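Local coordinates for protein ATPase associated with various cellular activities, AAA_5 (Staphylothermus marinus, PDB 6N0S) that probably couples ATP hydrolysis to DNA restriction as an McrB-type AAA+ protein, this chain being its N-terminal EVE-like domain, a PUA-like fold thought to bind nucleic acid, at residues E15-I20 with H59-R64; H38-R43 with T162-V167; G70-G75 with P146-Q151; P93-V98 with F132-L137. All blocks are in the same frame, centred on the assembly; numbering follows the deposited sequence.

Contact 1: E15-I20 with H59-R64; sequences EINNWI and HYIGSR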
# COMPACT_ATOMS: atom_id res chain seq x y z
N GLU A 15 -2.95 -2.75 -2.02
CA GLU A 15 -2.82 -1.60 -1.13
C GLU A 15 -4.06 -0.73 -1.30
O GLU A 15 -4.35 -0.27 -2.42
CB GLU A 15 -1.55 -0.79 -1.45
CG GLU A 15 -1.32 0.39 -0.50
CD GLU A 15 -0.40 1.50 -1.03
OE1 GLU A 15 -0.47 1.85 -2.23
OE2 GLU A 15 0.39 2.03 -0.23
N ILE A 16 -4.76 -0.47 -0.20
CA ILE A 16 -5.99 0.32 -0.19
C ILE A 16 -5.68 1.75 0.28
O ILE A 16 -5.17 1.95 1.39
CB ILE A 16 -7.05 -0.36 0.68
CG1 ILE A 16 -7.37 -1.74 0.11
CG2 ILE A 16 -8.32 0.49 0.71
CD1 ILE A 16 -7.98 -2.60 1.06
N ASN A 17 -5.96 2.73 -0.57
CA ASN A 17 -5.76 4.16 -0.30
C ASN A 17 -7.16 4.79 -0.21
O ASN A 17 -7.77 5.14 -1.21
CB ASN A 17 -4.92 4.79 -1.39
CG ASN A 17 -3.51 4.19 -1.47
OD1 ASN A 17 -2.62 4.61 -0.76
ND2 ASN A 17 -3.33 3.19 -2.34
N ASN A 18 -7.70 4.83 1.01
CA ASN A 18 -9.09 5.19 1.26
C ASN A 18 -9.29 6.58 1.84
O ASN A 18 -10.43 6.96 2.10
CB ASN A 18 -9.70 4.19 2.24
CG ASN A 18 -10.92 3.52 1.69
OD1 ASN A 18 -10.94 3.07 0.54
ND2 ASN A 18 -11.97 3.46 2.50
N TRP A 19 -8.23 7.33 2.09
CA TRP A 19 -8.33 8.59 2.80
C TRP A 19 -8.06 9.73 1.83
O TRP A 19 -7.44 9.53 0.78
CB TRP A 19 -7.35 8.62 3.99
CG TRP A 19 -7.61 7.49 5.00
CD1 TRP A 19 -7.00 6.25 5.02
CD2 TRP A 19 -8.56 7.48 6.09
NE1 TRP A 19 -7.51 5.49 6.06
CE2 TRP A 19 -8.47 6.21 6.72
CE3 TRP A 19 -9.48 8.41 6.59
CZ2 TRP A 19 -9.23 5.87 7.83
CZ3 TRP A 19 -10.24 8.07 7.70
CH2 TRP A 19 -10.12 6.81 8.30
N ILE A 20 -8.55 10.93 2.17
CA ILE A 20 -8.31 12.08 1.29
C ILE A 20 -6.82 12.30 1.21
O ILE A 20 -6.11 12.24 2.22
CB ILE A 20 -9.03 13.33 1.81
CG1 ILE A 20 -10.55 13.15 1.77
CG2 ILE A 20 -8.63 14.60 0.96
CD1 ILE A 20 -11.28 14.07 2.72
N HIS A 59 -2.50 -1.40 -6.66
CA HIS A 59 -2.80 -0.19 -5.90
C HIS A 59 -4.24 0.25 -6.18
O HIS A 59 -4.63 0.48 -7.33
CB HIS A 59 -1.80 0.92 -6.26
CG HIS A 59 -0.39 0.57 -5.91
ND1 HIS A 59 0.13 0.75 -4.64
CD2 HIS A 59 0.60 -0.02 -6.64
CE1 HIS A 59 1.38 0.31 -4.61
NE2 HIS A 59 1.68 -0.18 -5.81
N TYR A 60 -5.02 0.33 -5.11
CA TYR A 60 -6.44 0.67 -5.17
C TYR A 60 -6.67 2.02 -4.49
O TYR A 60 -6.06 2.33 -3.46
CB TYR A 60 -7.26 -0.43 -4.46
CG TYR A 60 -8.72 -0.10 -4.26
CD1 TYR A 60 -9.64 -0.30 -5.27
CD2 TYR A 60 -9.18 0.40 -3.06
CE1 TYR A 60 -10.98 -0.02 -5.09
CE2 TYR A 60 -10.51 0.68 -2.87
CZ TYR A 60 -11.40 0.48 -3.89
OH TYR A 60 -12.73 0.78 -3.72
N ILE A 61 -7.62 2.77 -5.04
CA ILE A 61 -7.95 4.11 -4.59
C ILE A 61 -9.41 4.08 -4.17
O ILE A 61 -10.28 3.73 -4.97
CB ILE A 61 -7.74 5.13 -5.72
CG1 ILE A 61 -6.34 4.99 -6.32
CG2 ILE A 61 -7.95 6.49 -5.24
CD1 ILE A 61 -5.19 5.32 -5.40
N GLY A 62 -9.69 4.44 -2.91
CA GLY A 62 -11.08 4.57 -2.48
C GLY A 62 -11.73 5.85 -3.01
O GLY A 62 -11.08 6.77 -3.50
N SER A 63 -13.06 5.91 -2.90
CA SER A 63 -13.80 7.05 -3.47
C SER A 63 -13.37 8.38 -2.87
O SER A 63 -13.31 9.39 -3.57
CB SER A 63 -15.30 6.85 -3.27
OG SER A 63 -15.57 6.27 -2.01
N ARG A 64 -13.05 8.40 -1.57
CA ARG A 64 -12.61 9.65 -0.97
C ARG A 64 -11.21 10.05 -1.38
O ARG A 64 -10.82 11.20 -1.16
CB ARG A 64 -12.69 9.55 0.56
CG ARG A 64 -14.08 9.25 1.05
CD ARG A 64 -14.29 9.72 2.48
NE ARG A 64 -13.18 9.36 3.36
CZ ARG A 64 -13.02 8.17 3.92
NH1 ARG A 64 -13.89 7.19 3.67
NH2 ARG A 64 -11.99 7.95 4.72
O HOH W 1 -12.43 6.14 0.15
O HOH W 2 -13.42 2.13 -0.99
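E15 and H59 meet at the tightly bonded end of this contact. ND1 of H59 donates to OE1 of E15 over 2.7 Å, the oxygen lying at the ring edge and close to its plane. The carboxylate is turned 71° from the ring, so OE1 is approached from above its own plane; from the opposite face comes ND2 of N17, 3.2 Å from OE1. Because the E15 chain runs extended, with CG anti to the backbone N (chi1 -177°), it carries OE1 to the ND1 edge of the imidazole. The far ends are also held, OE2 by OH of Y165 and NE2 of H59 by OG of S77, which should restrict rotation of both groups. ND2 of N17 donates again, 3.1 Å to O of Y60, an acceptor that also takes the backbone N-H of N17 from its other face. These bonds sit on a parallel pairing of strands 12-17 and 54-61, neighbours within the mixed five-stranded sheet of the EVE-like domain. On the face bearing I16 and Y60, CG2 of I16 comes to the edge of the tyrosine ring, 3.9 Å from CD2. Past the strand ends, G62 N still binds O of N17 at 2.7 Å, but water then takes over. One water lies 3.1 Å from both OD1 of N18 and OH of Y60, and another links O of N18 to N of R64. At this exposed edge, NH2 of R64 is 3.2 Å from CE3 of W19, its guanidinium 79° from the indole plane.

Contact 2: H38-R43 with T162-V167; sequences HASEYR and TGRYLV
OE1 of E41 is gripped by two consecutive backbone N-H groups, Y165 N at 2.8 Å and L166 N at 3.1 Å from it. The arrangement joins the first turn of helix 39-52, for which H38 is the N-cap residue, to the start of edge strand 166-169 in the mixed sheet of this EVE-like domain. Both donors come from the same face of the carboxylate, Y165 N on the syn side of OE1 and L166 N on the anti side. ND1 of H38 adds a weak bond to the same oxygen. The other oxygen, OE2, forms a salt bridge with NH1 of R164 over 3.1 Å; it lies in the guanidinium plane although the two flat groups are 72° apart. With both oxygens engaged, the buried carboxylate is fixed in rotation, and so many donors would probably favour its ionised form. H38 has its CG anti to the carbonyl carbon (chi1 -59°), which lays the imidazole over CB of Y165, a CH-pi contact 3.7 Å from the ring centroid. The tyrosine ring presents its edge to the imidazole face, planes 57° apart, while its hydroxyl leads away to OE2 of E15 and the backbone N of W32. R164 also has a long, weak ion pair with a bound sulfate. The aliphatic part of E41 is packed closely as well, with CG 3.1 Å from O of L166.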
# COMPACT_ATOMS: atom_id res chain seq x y z
N HIS A 38 -2.21 -2.29 11.90
CA HIS A 38 -2.35 -3.22 10.78
C HIS A 38 -1.51 -4.46 11.05
O HIS A 38 -0.76 -4.94 10.20
CB HIS A 38 -1.96 -2.53 9.48
CG HIS A 38 -2.79 -1.34 9.18
ND1 HIS A 38 -4.09 -1.44 8.73
CD2 HIS A 38 -2.55 -0.02 9.36
CE1 HIS A 38 -4.60 -0.22 8.60
NE2 HIS A 38 -3.68 0.65 8.98
N ALA A 39 -1.62 -4.97 12.27
CA ALA A 39 -0.64 -5.95 12.72
C ALA A 39 -0.72 -7.23 11.90
O ALA A 39 0.31 -7.75 11.46
CB ALA A 39 -0.85 -6.27 14.20
N SER A 40 -1.92 -7.77 11.71
CA SER A 40 -2.01 -9.02 10.95
C SER A 40 -1.68 -8.83 9.47
O SER A 40 -1.20 -9.77 8.81
CB SER A 40 -3.39 -9.64 11.11
OG SER A 40 -4.37 -8.95 10.38
N GLU A 41 -1.95 -7.64 8.93
CA GLU A 41 -1.59 -7.33 7.53
C GLU A 41 -0.08 -7.25 7.36
O GLU A 41 0.50 -7.89 6.48
CB GLU A 41 -2.24 -6.02 7.13
CG GLU A 41 -3.77 -6.13 7.05
CD GLU A 41 -4.54 -4.84 7.35
OE1 GLU A 41 -4.34 -3.78 6.67
OE2 GLU A 41 -5.39 -4.91 8.26
N TYR A 42 0.57 -6.48 8.22
CA TYR A 42 2.02 -6.47 8.25
C TYR A 42 2.59 -7.87 8.43
O TYR A 42 3.52 -8.28 7.72
CB TYR A 42 2.48 -5.55 9.37
CG TYR A 42 3.99 -5.43 9.52
CD1 TYR A 42 4.79 -5.23 8.42
CD2 TYR A 42 4.59 -5.47 10.77
CE1 TYR A 42 6.16 -5.09 8.55
CE2 TYR A 42 5.96 -5.31 10.90
CZ TYR A 42 6.74 -5.12 9.78
OH TYR A 42 8.10 -4.97 9.90
N ARG A 43 2.08 -8.62 9.42
CA ARG A 43 2.63 -9.94 9.65
C ARG A 43 2.42 -10.83 8.42
O ARG A 43 3.34 -11.52 7.97
CB ARG A 43 2.01 -10.55 10.92
CG ARG A 43 2.76 -11.75 11.54
CD ARG A 43 2.59 -11.82 13.11
NE ARG A 43 1.22 -11.49 13.47
CZ ARG A 43 0.86 -10.56 14.34
NH1 ARG A 43 1.74 -9.87 15.03
NH2 ARG A 43 -0.43 -10.33 14.52
N THR A 162 -12.95 -3.45 4.47
CA THR A 162 -13.30 -2.32 5.31
C THR A 162 -12.24 -2.13 6.39
O THR A 162 -11.89 -3.06 7.11
CB THR A 162 -14.68 -2.53 5.94
OG1 THR A 162 -15.62 -2.85 4.91
CG2 THR A 162 -15.15 -1.28 6.61
N GLY A 163 -11.72 -0.91 6.48
CA GLY A 163 -10.72 -0.58 7.48
C GLY A 163 -9.36 -1.19 7.28
O GLY A 163 -8.56 -1.23 8.22
N ARG A 164 -9.08 -1.72 6.10
CA ARG A 164 -7.81 -2.37 5.83
C ARG A 164 -6.89 -1.45 5.06
O ARG A 164 -7.34 -0.59 4.32
CB ARG A 164 -8.02 -3.65 5.02
CG ARG A 164 -8.95 -4.67 5.69
CD ARG A 164 -8.28 -5.36 6.80
NE ARG A 164 -9.14 -6.41 7.34
CZ ARG A 164 -8.78 -7.17 8.38
NH1 ARG A 164 -7.59 -6.98 8.97
NH2 ARG A 164 -9.61 -8.09 8.85
N TYR A 165 -5.59 -1.72 5.16
CA TYR A 165 -4.59 -1.06 4.34
C TYR A 165 -3.99 -2.00 3.31
O TYR A 165 -3.87 -1.64 2.14
CB TYR A 165 -3.47 -0.45 5.23
CG TYR A 165 -2.29 0.12 4.45
CD1 TYR A 165 -2.47 1.02 3.41
CD2 TYR A 165 -0.99 -0.27 4.76
CE1 TYR A 165 -1.39 1.51 2.71
CE2 TYR A 165 0.08 0.21 4.06
CZ TYR A 165 -0.13 1.10 3.04
OH TYR A 165 0.94 1.58 2.33
N LEU A 166 -3.61 -3.21 3.70
CA LEU A 166 -3.09 -4.22 2.78
C LEU A 166 -3.92 -5.49 2.88
O LEU A 166 -4.12 -6.00 3.98
CB LEU A 166 -1.64 -4.54 3.09
CG LEU A 166 -0.70 -3.36 2.98
CD1 LEU A 166 0.66 -3.64 3.67
CD2 LEU A 166 -0.52 -3.05 1.51
N VAL A 167 -4.42 -5.97 1.74
CA VAL A 167 -5.20 -7.21 1.76
C VAL A 167 -4.66 -8.20 0.73
O VAL A 167 -4.21 -7.79 -0.36
CB VAL A 167 -6.69 -6.93 1.52
CG1 VAL A 167 -7.29 -6.10 2.69
CG2 VAL A 167 -6.88 -6.20 0.19

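Contact 3: G70-G75 with P146-Q151; sequences GKTFIG and PVKYDQ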
# COMPACT_ATOMS: atom_id res chain seq x y z
N GLY A 70 -11.70 7.59 -8.00
CA GLY A 70 -12.26 6.87 -6.87
C GLY A 70 -12.73 5.48 -7.26
O GLY A 70 -13.23 5.25 -8.36
N LYS A 71 -12.57 4.53 -6.34
CA LYS A 71 -12.96 3.14 -6.56
C LYS A 71 -12.39 2.60 -7.87
O LYS A 71 -13.11 2.15 -8.75
CB LYS A 71 -14.48 2.99 -6.54
CG LYS A 71 -15.10 3.13 -5.16
CD LYS A 71 -16.62 3.01 -5.21
CE LYS A 71 -17.16 2.31 -3.97
NZ LYS A 71 -16.63 0.92 -3.90
N THR A 72 -11.06 2.64 -7.98
CA THR A 72 -10.40 2.09 -9.16
C THR A 72 -9.04 1.53 -8.76
O THR A 72 -8.42 1.99 -7.79
CB THR A 72 -10.25 3.14 -10.30
OG1 THR A 72 -9.02 3.85 -10.18
CG2 THR A 72 -11.36 4.14 -10.24
N PHE A 73 -8.61 0.53 -9.50
CA PHE A 73 -7.25 0.02 -9.39
C PHE A 73 -6.43 0.77 -10.43
O PHE A 73 -6.75 0.72 -11.62
CB PHE A 73 -7.22 -1.49 -9.62
CG PHE A 73 -8.11 -2.25 -8.68
CD1 PHE A 73 -9.44 -2.45 -9.00
CD2 PHE A 73 -7.64 -2.72 -7.49
CE1 PHE A 73 -10.29 -3.13 -8.15
CE2 PHE A 73 -8.50 -3.42 -6.61
CZ PHE A 73 -9.81 -3.60 -6.94
N ILE A 74 -5.39 1.46 -10.00
CA ILE A 74 -4.69 2.37 -10.90
C ILE A 74 -3.37 1.83 -11.45
O ILE A 74 -2.89 2.33 -12.47
CB ILE A 74 -4.46 3.76 -10.25
CG1 ILE A 74 -3.53 3.66 -9.03
CG2 ILE A 74 -5.81 4.44 -9.93
CD1 ILE A 74 -3.07 5.05 -8.55
N GLY A 75 -2.77 0.85 -10.80
CA GLY A 75 -1.50 0.34 -11.28
C GLY A 75 -0.99 -0.75 -10.37
O GLY A 75 -1.65 -1.13 -9.40
N PRO A 146 -7.62 2.70 -16.26
CA PRO A 146 -7.92 2.39 -14.85
C PRO A 146 -9.00 1.32 -14.76
O PRO A 146 -10.02 1.36 -15.46
CB PRO A 146 -8.37 3.73 -14.27
CG PRO A 146 -7.72 4.76 -15.17
CD PRO A 146 -7.71 4.14 -16.54
N VAL A 147 -8.77 0.34 -13.91
CA VAL A 147 -9.74 -0.72 -13.70
C VAL A 147 -10.74 -0.27 -12.64
O VAL A 147 -10.42 -0.20 -11.46
CB VAL A 147 -9.04 -2.02 -13.30
CG1 VAL A 147 -10.04 -3.12 -13.20
CG2 VAL A 147 -7.99 -2.40 -14.32
N LYS A 148 -11.96 0.03 -13.07
CA LYS A 148 -13.00 0.44 -12.15
C LYS A 148 -13.44 -0.77 -11.33
O LYS A 148 -13.46 -1.90 -11.82
CB LYS A 148 -14.20 1.05 -12.90
CG LYS A 148 -13.93 2.32 -13.76
CD LYS A 148 -14.22 3.62 -12.99
CE LYS A 148 -13.63 4.89 -13.67
NZ LYS A 148 -14.40 5.37 -14.88
N TYR A 149 -13.76 -0.52 -10.06
CA TYR A 149 -14.25 -1.56 -9.17
C TYR A 149 -15.42 -2.33 -9.78
O TYR A 149 -15.48 -3.56 -9.71
CB TYR A 149 -14.66 -0.92 -7.85
CG TYR A 149 -15.44 -1.83 -6.93
CD1 TYR A 149 -14.92 -3.03 -6.49
CD2 TYR A 149 -16.72 -1.48 -6.51
CE1 TYR A 149 -15.65 -3.87 -5.66
CE2 TYR A 149 -17.46 -2.30 -5.68
CZ TYR A 149 -16.92 -3.49 -5.25
OH TYR A 149 -17.66 -4.33 -4.42
N ASP A 150 -16.36 -1.60 -10.38
CA ASP A 150 -17.53 -2.24 -10.97
C ASP A 150 -17.16 -3.30 -12.01
O ASP A 150 -17.94 -4.23 -12.24
CB ASP A 150 -18.44 -1.18 -11.59
CG ASP A 150 -19.79 -1.73 -11.95
OD1 ASP A 150 -20.56 -2.09 -11.02
OD2 ASP A 150 -20.09 -1.82 -13.16
N GLN A 151 -15.97 -3.21 -12.61
CA GLN A 151 -15.56 -4.23 -13.57
C GLN A 151 -15.21 -5.56 -12.92
O GLN A 151 -15.19 -6.58 -13.61
CB GLN A 151 -14.35 -3.76 -14.38
CG GLN A 151 -14.60 -2.67 -15.43
CD GLN A 151 -13.30 -2.15 -16.03
OE1 GLN A 151 -12.81 -1.09 -15.63
NE2 GLN A 151 -12.72 -2.90 -16.96
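F73 and V147 form a hydrogen-bonded antiparallel pair, with T72 and K148 the adjoining non-hydrogen-bonded pair, where strands 72-75 and 146-148 run at 161° to each other and approach within 4.5 Å. N of F73 donates to O of V147 at 2.8 Å, and N of V147 returns a bond of 3.1 Å to O of F73. A third bond, Y149 N to O of K71 at 3.0 Å, carries the pairing just beyond the strand. Here K71 and T72 both oppose I61 of the next strand in a G1 beta bulge. On the face shared by F73 and V147 the two CB atoms are 4.1 Å apart. F73 holds CG anti to its carbonyl carbon (chi1 -56°), which sets the ring edge by the neighbouring carbonyl, CD1 being 3.5 Å from O of V147. The ring itself goes on to meet Y60 and W161. K71 and Y149 lie side by side and point the same way, and NZ of the lysine reaches to 3.5 Å from CD2 of the tyrosine. At the end of the strand, N of K148 donates to OE1 of Q151, while Q151 N bonds back to O of K148, fastening the turn. The chemistry implies that backbone bonds fix the alignment of this edge strand, with apolar packing on the F73 and V147 face and the longer K71 and K148 side chains toward the partly exposed outside.

Contact 4: P93-V98 with F132-L137; sequences PEIKKV and FFLFRL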
# COMPACT_ATOMS: atom_id res chain seq x y z
N PRO A 93 8.61 10.53 13.50
CA PRO A 93 9.53 11.51 12.92
C PRO A 93 10.54 10.86 12.00
O PRO A 93 10.87 11.42 10.95
CB PRO A 93 10.16 12.18 14.15
CG PRO A 93 9.22 11.89 15.28
CD PRO A 93 8.62 10.56 14.98
N GLU A 94 11.01 9.66 12.34
CA GLU A 94 12.01 8.98 11.52
C GLU A 94 11.44 8.60 10.16
O GLU A 94 12.08 8.78 9.13
CB GLU A 94 12.50 7.71 12.24
CG GLU A 94 13.37 7.93 13.45
CD GLU A 94 13.49 6.67 14.33
OE1 GLU A 94 13.03 5.57 13.93
OE2 GLU A 94 14.03 6.79 15.44
N ILE A 95 10.25 8.00 10.14
CA ILE A 95 9.76 7.53 8.85
C ILE A 95 9.33 8.71 7.97
O ILE A 95 9.48 8.65 6.76
CB ILE A 95 8.63 6.49 9.02
CG1 ILE A 95 8.44 5.71 7.71
CG2 ILE A 95 7.32 7.14 9.44
CD1 ILE A 95 7.55 4.53 7.84
N LYS A 96 8.79 9.77 8.57
CA LYS A 96 8.52 11.03 7.83
C LYS A 96 9.73 11.51 7.05
O LYS A 96 9.62 12.00 5.92
CB LYS A 96 8.19 12.16 8.79
CG LYS A 96 6.84 12.28 9.27
CD LYS A 96 6.90 13.36 10.35
CE LYS A 96 5.92 14.48 10.07
NZ LYS A 96 6.40 15.35 8.99
N LYS A 97 10.89 11.47 7.70
CA LYS A 97 12.11 11.96 7.08
C LYS A 97 12.56 11.03 5.96
O LYS A 97 13.03 11.48 4.92
CB LYS A 97 13.16 12.14 8.18
CG LYS A 97 14.49 12.68 7.75
CD LYS A 97 15.41 12.86 8.96
CE LYS A 97 16.78 13.39 8.56
NZ LYS A 97 16.72 14.85 8.14
N VAL A 98 12.41 9.72 6.15
CA VAL A 98 12.76 8.77 5.09
C VAL A 98 11.82 8.92 3.91
O VAL A 98 12.25 8.89 2.74
CB VAL A 98 12.74 7.34 5.65
CG1 VAL A 98 12.86 6.34 4.52
CG2 VAL A 98 13.82 7.15 6.71
N PHE A 132 6.38 1.96 13.19
CA PHE A 132 5.95 2.04 11.80
C PHE A 132 6.74 1.04 10.97
O PHE A 132 7.93 0.84 11.21
CB PHE A 132 6.14 3.47 11.25
CG PHE A 132 5.17 4.44 11.80
CD1 PHE A 132 5.41 5.07 13.01
CD2 PHE A 132 3.99 4.68 11.14
CE1 PHE A 132 4.47 5.91 13.55
CE2 PHE A 132 3.05 5.56 11.68
CZ PHE A 132 3.29 6.16 12.88
N PHE A 133 6.08 0.42 10.00
CA PHE A 133 6.75 -0.42 9.01
C PHE A 133 6.90 0.33 7.70
O PHE A 133 6.13 1.27 7.40
CB PHE A 133 5.99 -1.75 8.79
CG PHE A 133 4.63 -1.61 8.15
CD1 PHE A 133 4.49 -1.56 6.78
CD2 PHE A 133 3.49 -1.59 8.93
CE1 PHE A 133 3.22 -1.46 6.20
CE2 PHE A 133 2.24 -1.49 8.36
CZ PHE A 133 2.11 -1.42 6.99
N LEU A 134 7.89 -0.09 6.90
CA LEU A 134 8.18 0.49 5.60
C LEU A 134 8.71 -0.58 4.67
O LEU A 134 9.69 -1.24 4.97
CB LEU A 134 9.23 1.59 5.73
CG LEU A 134 9.73 2.26 4.45
CD1 LEU A 134 8.61 2.86 3.69
CD2 LEU A 134 10.71 3.31 4.86
N PHE A 135 8.08 -0.70 3.51
CA PHE A 135 8.58 -1.51 2.42
C PHE A 135 8.87 -0.60 1.23
O PHE A 135 8.03 0.23 0.85
CB PHE A 135 7.57 -2.59 2.00
CG PHE A 135 7.33 -3.63 3.06
CD1 PHE A 135 8.27 -4.61 3.33
CD2 PHE A 135 6.16 -3.63 3.79
CE1 PHE A 135 8.05 -5.58 4.27
CE2 PHE A 135 5.95 -4.60 4.75
CZ PHE A 135 6.91 -5.58 4.98
N ARG A 136 10.04 -0.77 0.63
CA ARG A 136 10.35 -0.06 -0.61
C ARG A 136 9.89 -0.91 -1.79
O ARG A 136 10.28 -2.07 -1.91
CB ARG A 136 11.85 0.22 -0.69
CG ARG A 136 12.30 1.31 0.27
CD ARG A 136 13.80 1.35 0.39
NE ARG A 136 14.30 2.71 0.54
CZ ARG A 136 14.51 3.32 1.70
NH1 ARG A 136 14.27 2.69 2.85
NH2 ARG A 136 14.98 4.57 1.72
N LEU A 137 9.04 -0.33 -2.65
CA LEU A 137 8.55 -0.93 -3.88
C LEU A 137 9.45 -0.56 -5.06
O LEU A 137 10.27 0.36 -5.00
CB LEU A 137 7.13 -0.45 -4.17
CG LEU A 137 6.13 -0.72 -3.04
CD1 LEU A 137 4.80 -0.06 -3.35
CD2 LEU A 137 5.97 -2.21 -2.82
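I95 keeps CG1 anti to its backbone N (chi1 -162°) and its chain extended, so that CD1 reaches from helix 92-105 to the surface of strand 132-136. There it lies 3.8 Å from CB of F132, 4.0 Å from CB of L134 and 3.6 Å from O of F133, a methyl seated between alternate side chains of the strand. The other branch, CG2, faces the start of the F132 ring, 4.2 Å from CG. One turn on, V98 likewise holds CG1 anti to its N (chi1 170°) and meets CD2 of L134 at 3.7 Å, the two chains meeting at a slant. CG1 also sits 3.9 Å from NH2 of R136, whose bent chain brings the guanidinium obliquely to it; R136 is the exposed residue here. The contact is otherwise apolar and buried, with Y90 of the adjoining strand touching I95, V98 and L134, and W32 touching I95. F133 points to the other side of the strand and stacks on Y42. Helix and strand run at 22°, with axes 9.5 Å apart, the layered packing of an alpha-helix against one face of a three-stranded antiparallel sheet.

Overall arrangement
Contacts 1 and 3 belong to the same five-stranded sheet and touch through H59 and G75, and through the rings of Y60 and F73; contact 2 joins its far edge, since strand 166-169 neighbours strand 12-17. Contact 4 belongs to the smaller antiparallel sheet and is the most buried of the four; contacts 1 to 3 are partly buried. Chemistry follows place: within the large sheet backbone bonds set the alignment, joined in contact 1 by a His-carboxylate and asparagine side-chain network, at the helix start a charged carboxylate collects donors, and between helix and small sheet methyl groups and rings suffice. The layers meet where Y42 and Y165 of contact 2 pack on F133 of contact 4.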